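Local coordinates for membrane protein, putative (PDB 2QYB) that may transport solutes across the membrane as a sodium:solute symporter relative and carry phosphatase activity, and is represented by its GAF domain, at residues A[27-32]-A[36-41]; A[124-129]-A[147-152]. All blocks are in the same frame, centred on the assembly; numbering follows the deposited sequence.

Contact 1 of 2, residues A[27-32]-A[36-41]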
loop_
_atom_site.group_PDB
_atom_site.type_symbol
_atom_site.label_atom_id
_atom_site.label_comp_id
_atom_site.label_asym_id
_atom_site.label_seq_id
_atom_site.Cartn_x
_atom_site.Cartn_y
_atom_site.Cartn_z
ATOM N N ASN A 27 7.785 2.373 -5.613
ATOM C CA ASN A 27 8.898 1.586 -5.025
ATOM C C ASN A 27 10.085 1.481 -5.967
ATOM O O ASN A 27 11.224 1.620 -5.558
ATOM C CB ASN A 27 8.434 0.175 -4.648
ATOM C CG ASN A 27 7.340 0.156 -3.500
ATOM O OD1 ASN A 27 7.197 1.096 -2.691
ATOM N ND2 ASN A 27 6.606 -0.952 -3.429
ATOM N N LEU A 28 9.850 1.250 -7.253
ATOM C CA LEU A 28 10.999 1.134 -8.214
ATOM C C LEU A 28 11.676 2.495 -8.412
ATOM O O LEU A 28 12.893 2.627 -8.449
ATOM C CB LEU A 28 10.554 0.544 -9.545
ATOM C CG LEU A 28 10.063 -0.916 -9.628
ATOM C CD1 LEU A 28 9.446 -1.114 -11.001
ATOM C CD2 LEU A 28 11.137 -1.983 -9.401
ATOM N N LEU A 29 10.871 3.531 -8.506
ATOM C CA LEU A 29 11.368 4.924 -8.588
ATOM C C LEU A 29 12.287 5.266 -7.409
ATOM O O LEU A 29 13.341 5.858 -7.592
ATOM C CB LEU A 29 10.168 5.838 -8.527
ATOM C CG LEU A 29 10.054 7.201 -9.191
ATOM C CD1 LEU A 29 9.069 8.068 -8.292
ATOM C CD2 LEU A 29 11.326 7.846 -9.423
ATOM N N LEU A 30 11.881 4.895 -6.192
ATOM C CA LEU A 30 12.666 5.261 -5.001
ATOM C C LEU A 30 13.938 4.434 -4.962
ATOM O O LEU A 30 14.978 4.956 -4.647
ATOM C CB LEU A 30 11.848 5.184 -3.685
ATOM C CG LEU A 30 11.254 6.547 -3.289
ATOM C CD1 LEU A 30 10.487 7.122 -4.477
ATOM C CD2 LEU A 30 10.347 6.541 -1.993
ATOM N N LYS A 31 13.869 3.168 -5.358
ATOM C CA LYS A 31 15.078 2.351 -5.554
ATOM C C LYS A 31 16.090 2.981 -6.535
ATOM O O LYS A 31 17.280 2.983 -6.270
ATOM C CB LYS A 31 14.713 0.956 -6.065
ATOM C CG LYS A 31 14.542 -0.112 -5.004
ATOM C CD LYS A 31 15.697 -1.124 -5.000
ATOM C CE LYS A 31 15.845 -1.923 -6.346
ATOM N NZ LYS A 31 14.543 -2.415 -6.975
ATOM N N GLU A 32 15.617 3.461 -7.682
ATOM C CA GLU A 32 16.527 3.843 -8.773
ATOM C C GLU A 32 17.098 5.264 -8.558
ATOM O O GLU A 32 18.178 5.605 -9.063
ATOM C CB GLU A 32 15.806 3.745 -10.130
ATOM C CG GLU A 32 16.728 4.031 -11.360
ATOM C CD GLU A 32 16.084 3.765 -12.733
ATOM O OE1 GLU A 32 15.083 3.042 -12.761
ATOM O OE2 GLU A 32 16.576 4.276 -13.780
ATOM N N ASP A 36 13.218 10.312 -1.676
ATOM C CA ASP A 36 12.959 9.704 -0.391
ATOM C C ASP A 36 11.477 9.547 -0.155
ATOM O O ASP A 36 11.083 8.809 0.735
ATOM C CB ASP A 36 13.544 10.571 0.718
ATOM C CG ASP A 36 15.030 10.630 0.658
ATOM O OD1 ASP A 36 15.662 9.631 1.052
ATOM O OD2 ASP A 36 15.577 11.656 0.203
ATOM N N LEU A 37 10.644 10.236 -0.930
ATOM C CA LEU A 37 9.191 10.070 -0.788
ATOM C C LEU A 37 8.556 10.375 -2.123
ATOM O O LEU A 37 9.068 11.212 -2.847
ATOM C CB LEU A 37 8.635 10.981 0.313
ATOM C CG LEU A 37 7.116 10.955 0.577
ATOM C CD1 LEU A 37 6.567 9.623 1.124
ATOM C CD2 LEU A 37 6.793 12.096 1.561
ATOM N N ALA A 38 7.479 9.642 -2.430
ATOM C CA ALA A 38 6.709 9.789 -3.645
ATOM C C ALA A 38 5.256 9.548 -3.276
ATOM O O ALA A 38 4.958 8.620 -2.554
ATOM C CB ALA A 38 7.175 8.773 -4.756
ATOM N N VAL A 39 4.354 10.357 -3.807
ATOM C CA VAL A 39 2.938 10.235 -3.505
ATOM C C VAL A 39 2.175 10.338 -4.836
ATOM O O VAL A 39 2.525 11.146 -5.674
ATOM C CB VAL A 39 2.440 11.331 -2.453
ATOM C CG1 VAL A 39 1.041 11.071 -2.005
ATOM C CG2 VAL A 39 3.342 11.408 -1.229
ATOM N N ILE A 40 1.186 9.474 -5.044
ATOM C CA ILE A 40 0.168 9.666 -6.099
ATOM C C ILE A 40 -1.157 10.106 -5.411
ATOM O O ILE A 40 -1.608 9.468 -4.469
ATOM C CB ILE A 40 -0.069 8.374 -6.908
ATOM C CG1 ILE A 40 1.147 8.048 -7.770
ATOM C CG2 ILE A 40 -1.329 8.473 -7.775
ATOM C CD1 ILE A 40 1.257 6.570 -8.127
ATOM N N ARG A 41 -1.743 11.199 -5.884
ATOM C CA ARG A 41 -3.089 11.580 -5.530
ATOM C C ARG A 41 -3.979 11.504 -6.773
ATOM O O ARG A 41 -3.533 11.836 -7.879
ATOM C CB ARG A 41 -3.139 13.002 -4.977
ATOM C CG ARG A 41 -2.333 13.171 -3.734
ATOM C CD ARG A 41 -2.485 14.584 -3.229
ATOM N NE ARG A 41 -1.937 14.735 -1.882
ATOM C CZ ARG A 41 -0.633 14.800 -1.594
ATOM N NH1 ARG A 41 0.299 14.696 -2.539
ATOM N NH2 ARG A 41 -0.242 14.942 -0.342
#
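The flat group that matters here is the peptide joining D36 to L37, with methyl CD2 of L30 over one of its faces. CD2 is 3.6 Å from D36 O and 3.9 Å from L37 N, a van der Waals contact. The backbones of D36 and L37 both pair with F129 of the adjacent strand, a classic beta bulge at the start of the strand, so the methyl rests on a peptide held in place by the sheet. The other flat group is the carboxylate of D36: CB of this residue is directed away from the helix, and OD2 is hydrogen-bonded to R131 N and T132 OG1.

The second branch of L30 does separate work. With chi2 at 52°, CD1 is directed to A38, whose CB lies 3.7 Å from L30 CD1, while CD2 stays on the peptide. L29 reaches the same small side chain from the preceding helix position, its CD1 being 4.1 Å from A38 CB. The alanine methyl is therefore met by one branch of each leucine. These side-chain contacts are apolar, and no hydrogen bond crosses between the segments.

Only three residues separate the segments, and the chain turns back on itself there: helix and strand run nearly antiparallel, at 156°, with their axes 8.8 Å apart at closest. L26, one turn earlier, also packs on A38, and L30 reaches S55 of strand 49-56. Helix 10-32 thus lies on a sheet face where strand 37-43 is flanked by strands 49-56 and 124-130.

Contact 2 of 2, residues A[124-129]-A[147-152]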
loop_
_atom_site.group_PDB
_atom_site.type_symbol
_atom_site.label_atom_id
_atom_site.label_comp_id
_atom_site.label_asym_id
_atom_site.label_seq_id
_atom_site.Cartn_x
_atom_site.Cartn_y
_atom_site.Cartn_z
ATOM N N GLY A 124 -4.994 13.574 -11.504
ATOM C CA GLY A 124 -4.159 13.408 -10.335
ATOM C C GLY A 124 -2.820 14.129 -10.413
ATOM O O GLY A 124 -2.510 14.786 -11.402
ATOM N N ILE A 125 -2.049 14.009 -9.326
ATOM C CA ILE A 125 -0.687 14.526 -9.204
ATOM C C ILE A 125 0.300 13.442 -8.697
ATOM O O ILE A 125 0.024 12.726 -7.783
ATOM C CB ILE A 125 -0.648 15.740 -8.255
ATOM C CG1 ILE A 125 -1.448 16.912 -8.869
ATOM C CG2 ILE A 125 0.764 16.209 -8.023
ATOM C CD1 ILE A 125 -0.855 17.517 -10.199
ATOM N N LEU A 126 1.437 13.343 -9.340
ATOM C CA LEU A 126 2.543 12.599 -8.850
ATOM C C LEU A 126 3.471 13.609 -8.187
ATOM O O LEU A 126 3.969 14.475 -8.867
ATOM C CB LEU A 126 3.257 11.877 -10.022
ATOM C CG LEU A 126 4.636 11.304 -9.720
ATOM C CD1 LEU A 126 4.517 10.243 -8.581
ATOM C CD2 LEU A 126 5.409 10.777 -11.008
ATOM N N SER A 127 3.667 13.499 -6.870
ATOM C CA SER A 127 4.515 14.409 -6.081
ATOM C C SER A 127 5.730 13.642 -5.617
ATOM O O SER A 127 5.585 12.540 -5.111
ATOM C CB SER A 127 3.778 14.929 -4.829
ATOM O OG SER A 127 2.453 15.397 -5.134
ATOM N N VAL A 128 6.919 14.216 -5.740
ATOM C CA VAL A 128 8.149 13.525 -5.312
ATOM C C VAL A 128 9.108 14.437 -4.557
ATOM O O VAL A 128 9.259 15.605 -4.866
ATOM C CB VAL A 128 8.885 12.912 -6.529
ATOM C CG1 VAL A 128 7.958 11.952 -7.263
ATOM C CG2 VAL A 128 9.341 13.996 -7.510
ATOM N N PHE A 129 9.812 13.866 -3.598
ATOM C CA PHE A 129 10.601 14.645 -2.643
ATOM C C PHE A 129 11.921 13.951 -2.379
ATOM O O PHE A 129 11.954 12.770 -2.186
ATOM C CB PHE A 129 9.839 14.737 -1.325
ATOM C CG PHE A 129 8.448 15.251 -1.470
ATOM C CD1 PHE A 129 8.166 16.635 -1.239
ATOM C CD2 PHE A 129 7.399 14.378 -1.814
ATOM C CE1 PHE A 129 6.892 17.118 -1.357
ATOM C CE2 PHE A 129 6.134 14.858 -1.938
ATOM C CZ PHE A 129 5.862 16.233 -1.718
ATOM N N SER A 147 7.152 10.621 -18.043
ATOM C CA SER A 147 6.871 9.298 -18.648
ATOM C C SER A 147 6.192 8.403 -17.598
ATOM O O SER A 147 5.144 7.790 -17.851
ATOM C CB SER A 147 8.129 8.602 -19.182
ATOM O OG SER A 147 8.578 9.212 -20.361
ATOM N N LEU A 148 6.773 8.349 -16.414
ATOM C CA LEU A 148 6.143 7.614 -15.342
ATOM C C LEU A 148 4.643 8.060 -15.226
ATOM O O LEU A 148 3.735 7.223 -15.121
ATOM C CB LEU A 148 6.929 7.835 -14.020
ATOM C CG LEU A 148 6.807 6.849 -12.807
ATOM C CD1 LEU A 148 7.089 7.547 -11.513
ATOM C CD2 LEU A 148 5.513 5.995 -12.680
ATOM N N ALA A 149 4.403 9.377 -15.272
ATOM C CA ALA A 149 3.080 9.965 -14.970
ATOM C C ALA A 149 2.064 9.566 -16.047
ATOM O O ALA A 149 0.867 9.292 -15.743
ATOM C CB ALA A 149 3.172 11.528 -14.792
ATOM N N GLY A 150 2.550 9.516 -17.298
ATOM C CA GLY A 150 1.733 9.090 -18.417
ATOM C C GLY A 150 1.322 7.628 -18.355
ATOM O O GLY A 150 0.204 7.266 -18.757
ATOM N N GLN A 151 2.234 6.788 -17.857
ATOM C CA GLN A 151 1.976 5.344 -17.724
ATOM C C GLN A 151 1.009 5.070 -16.558
ATOM O O GLN A 151 0.179 4.145 -16.642
ATOM C CB GLN A 151 3.281 4.555 -17.572
ATOM C CG GLN A 151 4.199 4.616 -18.836
ATOM C CD GLN A 151 5.102 3.386 -19.000
ATOM O OE1 GLN A 151 5.925 3.287 -19.952
ATOM N NE2 GLN A 151 4.949 2.431 -18.076
ATOM N N LEU A 152 1.091 5.903 -15.504
ATOM C CA LEU A 152 0.081 5.903 -14.446
ATOM C C LEU A 152 -1.276 6.363 -14.982
ATOM O O LEU A 152 -2.295 5.730 -14.729
ATOM C CB LEU A 152 0.516 6.792 -13.261
ATOM C CG LEU A 152 1.688 6.255 -12.401
ATOM C CD1 LEU A 152 2.353 7.422 -11.662
ATOM C CD2 LEU A 152 1.215 5.164 -11.442
#
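L126 meets L148 and A149 where the long C-terminal helix of the GAF domain packs on the five-stranded antiparallel sheet, as in other GAF domains, an alpha+beta fold. The apolar contact is carried by one branch of the strand leucine. CB of L126 is directed toward the helix, and with CG anti to the backbone N (chi1 166°) the branch ends with CD2 3.7 Å from L148 CD1. The two leucine side chains cross at about a right angle, so they meet at methyl ends instead of lying alongside each other. A149 adds a looser touch, and L152, a turn further on, borders the same patch at a slightly greater distance.

No hydrogen bond joins the segments; each is held by its own backbone bonds, within the helix or to the adjacent strands. In the helix, L152 N bonds to L148 O at 3.0 Å. The strand is held on both flanks: L126 and V128 pair with I113 and A111, while I125 and S127 pair with R41 and V39.

Among the surrounding elements, L148 also touches L25 and L29 of helix 10-32, and L126 touches L26 of that helix. I125, pointing away from the C-terminal helix, packs on I75, A78 and F79 of helix 74-81. Back at the patch itself, the same L126 CD2 that meets L148 is 4.5 Å from A149 CB.

How the contacts relate
From the N terminus, the chain runs through helix 10-32 and contact 1 closes a tight turn straight into strand 37-43. It then builds the rest of the sheet before contact 2 closes the longer loop from strand 124-130 into helix 139-158. The two are in series, neither nested nor crossed, yet they adjoin in space, their centres about 10 Å apart. Their strands, 37-43 and 124-130, are antiparallel neighbours in the sheet. On the sheet face covered by the two terminal helices, I40 CD1 packs 3.6 Å from L152 CD2, so these helices and two inner strands share one hydrophobic layer.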